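Local coordinates for transcriptional regulator AcuR (Rhodobacter sphaeroides 2.4.1, PDB 3BRU), which represses transcription of its own operon, probably by binding two operator sequences in the promoter, at residues L30-H42 / L57-F71. Residues are numbered along the deposited sequence; the frame is centred on the assembly and turned at random. Where two conformers were deposited one is given.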
# COMPACT_ATOMS: atom_id res chain seq x y z
N LEU A 30 -34.28 3.67 4.10
CA LEU A 30 -32.98 3.03 3.86
C LEU A 30 -31.87 4.00 3.34
O LEU A 30 -30.80 3.54 2.99
CB LEU A 30 -33.14 1.81 2.92
CG LEU A 30 -33.81 0.50 3.41
CD1 LEU A 30 -34.11 -0.46 2.27
CD2 LEU A 30 -32.98 -0.22 4.46
N ALA A 31 -32.13 5.31 3.31
CA ALA A 31 -31.24 6.26 2.62
C ALA A 31 -29.81 6.28 3.18
O ALA A 31 -28.84 6.22 2.38
CB ALA A 31 -31.82 7.67 2.55
N HIS A 32 -29.66 6.35 4.51
CA HIS A 32 -28.36 6.31 5.15
C HIS A 32 -27.59 5.01 4.90
O HIS A 32 -26.41 5.07 4.50
CB HIS A 32 -28.49 6.50 6.64
CG HIS A 32 -27.18 6.67 7.35
ND1 HIS A 32 -26.58 5.65 8.06
CD2 HIS A 32 -26.36 7.74 7.47
CE1 HIS A 32 -25.45 6.09 8.59
NE2 HIS A 32 -25.30 7.36 8.25
N GLN A 33 -28.20 3.83 5.13
CA GLN A 33 -27.46 2.62 4.80
C GLN A 33 -27.06 2.53 3.34
O GLN A 33 -26.00 2.02 3.07
CB GLN A 33 -28.01 1.29 5.36
CG GLN A 33 -29.03 0.46 4.60
CD GLN A 33 -28.62 -0.22 3.29
OE1 GLN A 33 -29.46 -0.36 2.42
NE2 GLN A 33 -27.38 -0.67 3.15
N SER A 34 -27.90 3.01 2.43
CA SER A 34 -27.62 2.93 1.01
C SER A 34 -26.38 3.75 0.69
O SER A 34 -25.54 3.33 -0.11
CB SER A 34 -28.77 3.46 0.15
OG SER A 34 -29.93 2.72 0.40
N LEU A 35 -26.30 4.94 1.30
CA LEU A 35 -25.18 5.87 1.10
C LEU A 35 -23.88 5.24 1.60
O LEU A 35 -22.91 5.17 0.84
CB LEU A 35 -25.45 7.21 1.77
CG LEU A 35 -26.49 8.07 1.04
CD1 LEU A 35 -26.84 9.33 1.84
CD2 LEU A 35 -26.12 8.41 -0.43
N ILE A 36 -23.90 4.72 2.83
CA ILE A 36 -22.73 4.07 3.39
C ILE A 36 -22.27 2.87 2.54
O ILE A 36 -21.07 2.75 2.21
CB ILE A 36 -23.00 3.66 4.83
CG1 ILE A 36 -23.24 4.91 5.69
CG2 ILE A 36 -21.89 2.72 5.36
CD1 ILE A 36 -21.99 5.75 6.03
N ARG A 37 -23.23 2.00 2.19
CA ARG A 37 -23.00 0.86 1.31
C ARG A 37 -22.29 1.25 0.01
O ARG A 37 -21.22 0.69 -0.33
CB ARG A 37 -24.31 0.18 0.95
CG ARG A 37 -24.11 -0.92 -0.12
CD ARG A 37 -23.96 -2.31 0.50
NE ARG A 37 -23.09 -2.36 1.68
CZ ARG A 37 -21.89 -2.95 1.73
NH1 ARG A 37 -21.41 -3.56 0.65
NH2 ARG A 37 -21.18 -2.96 2.86
N ALA A 38 -22.88 2.19 -0.73
CA ALA A 38 -22.33 2.65 -1.96
C ALA A 38 -20.96 3.28 -1.72
O ALA A 38 -20.09 3.16 -2.55
CB ALA A 38 -23.28 3.66 -2.61
N GLY A 39 -20.78 3.97 -0.59
CA GLY A 39 -19.51 4.58 -0.27
C GLY A 39 -18.44 3.54 -0.09
O GLY A 39 -17.36 3.67 -0.71
N LEU A 40 -18.71 2.53 0.75
CA LEU A 40 -17.79 1.42 1.04
C LEU A 40 -17.44 0.65 -0.20
O LEU A 40 -16.26 0.34 -0.41
CB LEU A 40 -18.33 0.46 2.11
CG LEU A 40 -18.49 1.03 3.53
CD1 LEU A 40 -19.25 0.09 4.45
CD2 LEU A 40 -17.15 1.48 4.18
N GLU A 41 -18.42 0.37 -1.04
CA GLU A 41 -18.15 -0.38 -2.26
C GLU A 41 -17.25 0.37 -3.22
O GLU A 41 -16.30 -0.21 -3.73
CB GLU A 41 -19.45 -0.80 -2.95
CG GLU A 41 -20.22 -1.86 -2.16
CD GLU A 41 -21.59 -2.21 -2.77
OE1 GLU A 41 -21.92 -1.56 -3.79
OE2 GLU A 41 -22.33 -3.10 -2.23
N HIS A 42 -17.53 1.64 -3.44
CA HIS A 42 -16.84 2.43 -4.45
C HIS A 42 -15.44 2.82 -4.02
O HIS A 42 -14.54 2.80 -4.83
CB HIS A 42 -17.64 3.69 -4.82
CG HIS A 42 -18.80 3.42 -5.73
ND1 HIS A 42 -18.84 3.86 -7.04
CD2 HIS A 42 -19.95 2.74 -5.52
CE1 HIS A 42 -19.97 3.46 -7.59
NE2 HIS A 42 -20.67 2.80 -6.69
N LEU A 57 -24.55 8.83 -5.35
CA LEU A 57 -26.00 8.99 -5.35
C LEU A 57 -26.66 8.02 -6.34
O LEU A 57 -27.70 7.41 -6.03
CB LEU A 57 -26.39 10.44 -5.71
CG LEU A 57 -25.95 11.54 -4.75
CD1 LEU A 57 -26.54 12.90 -5.20
CD2 LEU A 57 -26.29 11.18 -3.31
N LYS A 58 -26.07 7.93 -7.54
CA LYS A 58 -26.56 7.07 -8.59
C LYS A 58 -26.49 5.58 -8.19
O LYS A 58 -27.40 4.83 -8.46
CB LYS A 58 -25.79 7.34 -9.89
CG LYS A 58 -26.28 6.55 -11.11
CD LYS A 58 -25.43 6.85 -12.36
CE LYS A 58 -25.76 5.88 -13.50
NZ LYS A 58 -25.62 6.53 -14.86
N ALA A 59 -25.42 5.17 -7.54
CA ALA A 59 -25.35 3.81 -7.02
C ALA A 59 -26.32 3.56 -5.84
O ALA A 59 -26.97 2.52 -5.78
CB ALA A 59 -23.89 3.47 -6.65
N ALA A 60 -26.43 4.51 -4.92
CA ALA A 60 -27.31 4.41 -3.76
C ALA A 60 -28.80 4.60 -4.12
O ALA A 60 -29.67 4.17 -3.35
CB ALA A 60 -26.89 5.37 -2.69
N ARG A 61 -29.08 5.23 -5.29
CA ARG A 61 -30.43 5.57 -5.71
C ARG A 61 -31.14 6.40 -4.63
O ARG A 61 -32.30 6.15 -4.31
CB ARG A 61 -31.25 4.32 -6.07
CG ARG A 61 -30.62 3.44 -7.14
CD ARG A 61 -31.35 2.09 -7.29
NE ARG A 61 -30.45 1.07 -7.84
CZ ARG A 61 -29.71 0.24 -7.10
NH1 ARG A 61 -28.91 -0.64 -7.69
NH2 ARG A 61 -29.77 0.28 -5.76
N VAL A 62 -30.43 7.39 -4.06
CA VAL A 62 -31.02 8.33 -3.09
C VAL A 62 -30.87 9.76 -3.64
O VAL A 62 -29.88 10.04 -4.35
CB VAL A 62 -30.44 8.23 -1.64
CG1 VAL A 62 -29.88 6.83 -1.32
CG2 VAL A 62 -29.41 9.27 -1.40
N PRO A 63 -31.89 10.63 -3.42
CA PRO A 63 -31.79 12.05 -3.82
C PRO A 63 -30.70 12.88 -3.08
O PRO A 63 -30.36 12.61 -1.92
CB PRO A 63 -33.19 12.60 -3.52
CG PRO A 63 -33.79 11.64 -2.55
CD PRO A 63 -33.24 10.30 -2.89
N LYS A 64 -30.19 13.91 -3.76
CA LYS A 64 -29.13 14.78 -3.27
C LYS A 64 -29.46 15.44 -1.90
O LYS A 64 -28.59 15.63 -1.03
CB LYS A 64 -28.85 15.85 -4.33
CG LYS A 64 -27.47 16.51 -4.19
CD LYS A 64 -27.20 17.55 -5.31
CE LYS A 64 -26.55 16.92 -6.61
NZ LYS A 64 -25.11 16.42 -6.47
N GLY A 65 -30.73 15.78 -1.72
CA GLY A 65 -31.20 16.35 -0.48
C GLY A 65 -31.05 15.41 0.69
O GLY A 65 -30.93 15.88 1.83
N SER A 66 -31.07 14.09 0.42
CA SER A 66 -30.86 13.07 1.47
C SER A 66 -29.39 12.92 1.86
O SER A 66 -29.07 12.71 3.02
CB SER A 66 -31.42 11.71 1.05
OG SER A 66 -32.80 11.80 0.84
N PHE A 67 -28.50 13.01 0.87
CA PHE A 67 -27.09 13.08 1.14
C PHE A 67 -26.77 14.27 2.05
O PHE A 67 -26.06 14.11 3.05
CB PHE A 67 -26.29 13.15 -0.17
CG PHE A 67 -24.82 13.16 0.04
CD1 PHE A 67 -24.10 11.98 0.10
CD2 PHE A 67 -24.15 14.37 0.25
CE1 PHE A 67 -22.73 11.99 0.32
CE2 PHE A 67 -22.75 14.40 0.49
CZ PHE A 67 -22.05 13.21 0.53
N TYR A 68 -27.30 15.45 1.74
CA TYR A 68 -26.94 16.65 2.53
C TYR A 68 -27.65 16.75 3.86
O TYR A 68 -27.24 17.50 4.73
CB TYR A 68 -26.96 17.96 1.71
CG TYR A 68 -25.83 17.96 0.71
CD1 TYR A 68 -24.49 18.00 1.13
CD2 TYR A 68 -26.09 17.83 -0.66
CE1 TYR A 68 -23.45 17.95 0.22
CE2 TYR A 68 -25.05 17.78 -1.59
CZ TYR A 68 -23.74 17.85 -1.16
OH TYR A 68 -22.72 17.81 -2.10
N HIS A 69 -28.70 15.95 4.03
CA HIS A 69 -29.33 15.79 5.32
C HIS A 69 -28.35 15.22 6.34
O HIS A 69 -28.32 15.66 7.49
CB HIS A 69 -30.53 14.85 5.18
CG HIS A 69 -31.29 14.66 6.46
ND1 HIS A 69 -32.06 15.66 7.02
CD2 HIS A 69 -31.41 13.59 7.29
CE1 HIS A 69 -32.63 15.21 8.13
NE2 HIS A 69 -32.24 13.96 8.32
N TYR A 70 -27.55 14.25 5.90
CA TYR A 70 -26.68 13.49 6.76
C TYR A 70 -25.25 14.00 6.75
O TYR A 70 -24.57 13.92 7.76
CB TYR A 70 -26.72 12.02 6.35
CG TYR A 70 -28.04 11.32 6.68
CD1 TYR A 70 -28.40 11.07 8.02
CD2 TYR A 70 -28.93 10.93 5.68
CE1 TYR A 70 -29.61 10.42 8.33
CE2 TYR A 70 -30.14 10.31 5.98
CZ TYR A 70 -30.47 10.05 7.31
OH TYR A 70 -31.65 9.43 7.61
N PHE A 71 -24.76 14.50 5.61
CA PHE A 71 -23.32 14.80 5.50
C PHE A 71 -23.17 16.20 4.99
O PHE A 71 -23.96 16.62 4.15
CB PHE A 71 -22.62 13.80 4.58
CG PHE A 71 -22.89 12.35 4.95
CD1 PHE A 71 -22.41 11.81 6.14
CD2 PHE A 71 -23.67 11.54 4.11
CE1 PHE A 71 -22.68 10.50 6.48
CE2 PHE A 71 -23.94 10.24 4.44
CZ PHE A 71 -23.44 9.71 5.62
O HOH W 1 -32.00 6.93 6.37
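L35 of helix 31-45 enters the predicted helix-turn-helix as a knob among L57, A60, S66 and F67, between helix 53-60 and helix 64-70 of this TetR-type DNA-binding domain. Its two methyls divide the work: CD2 lies 3.5 Å from V62 CG2 and also meets A60 CB, whereas CD1 comes to 4.0 Å from F71 CE2, at that ring's edge. With an alanine here, V62 and the edges of F67 and F71 would probably lose their common apolar partner, leaving a gap where helix 31-45 meets the helix-turn-helix. Beside the knob, small residues let the backbones close in: S34 and A60 have CA atoms 5.0 Å apart, and A38 CB rests against A60 CB. At the other flank, with CG anti to the backbone N (chi1 -171°), H32 turns its imidazole edge to the face of Y70, planes at 59°; H32 CB makes a CH-pi contact over the same face, 4.3 Å from the ring centroid. Further out, F77 of helix 74-97 meets both F67 and F71, and I36 packs on L81 and A84. No direct hydrogen bond joins the segments, but one water accepts from H32 N at 3.0 Å and is hydrogen-bonded to Y70 OH at 2.8 Å.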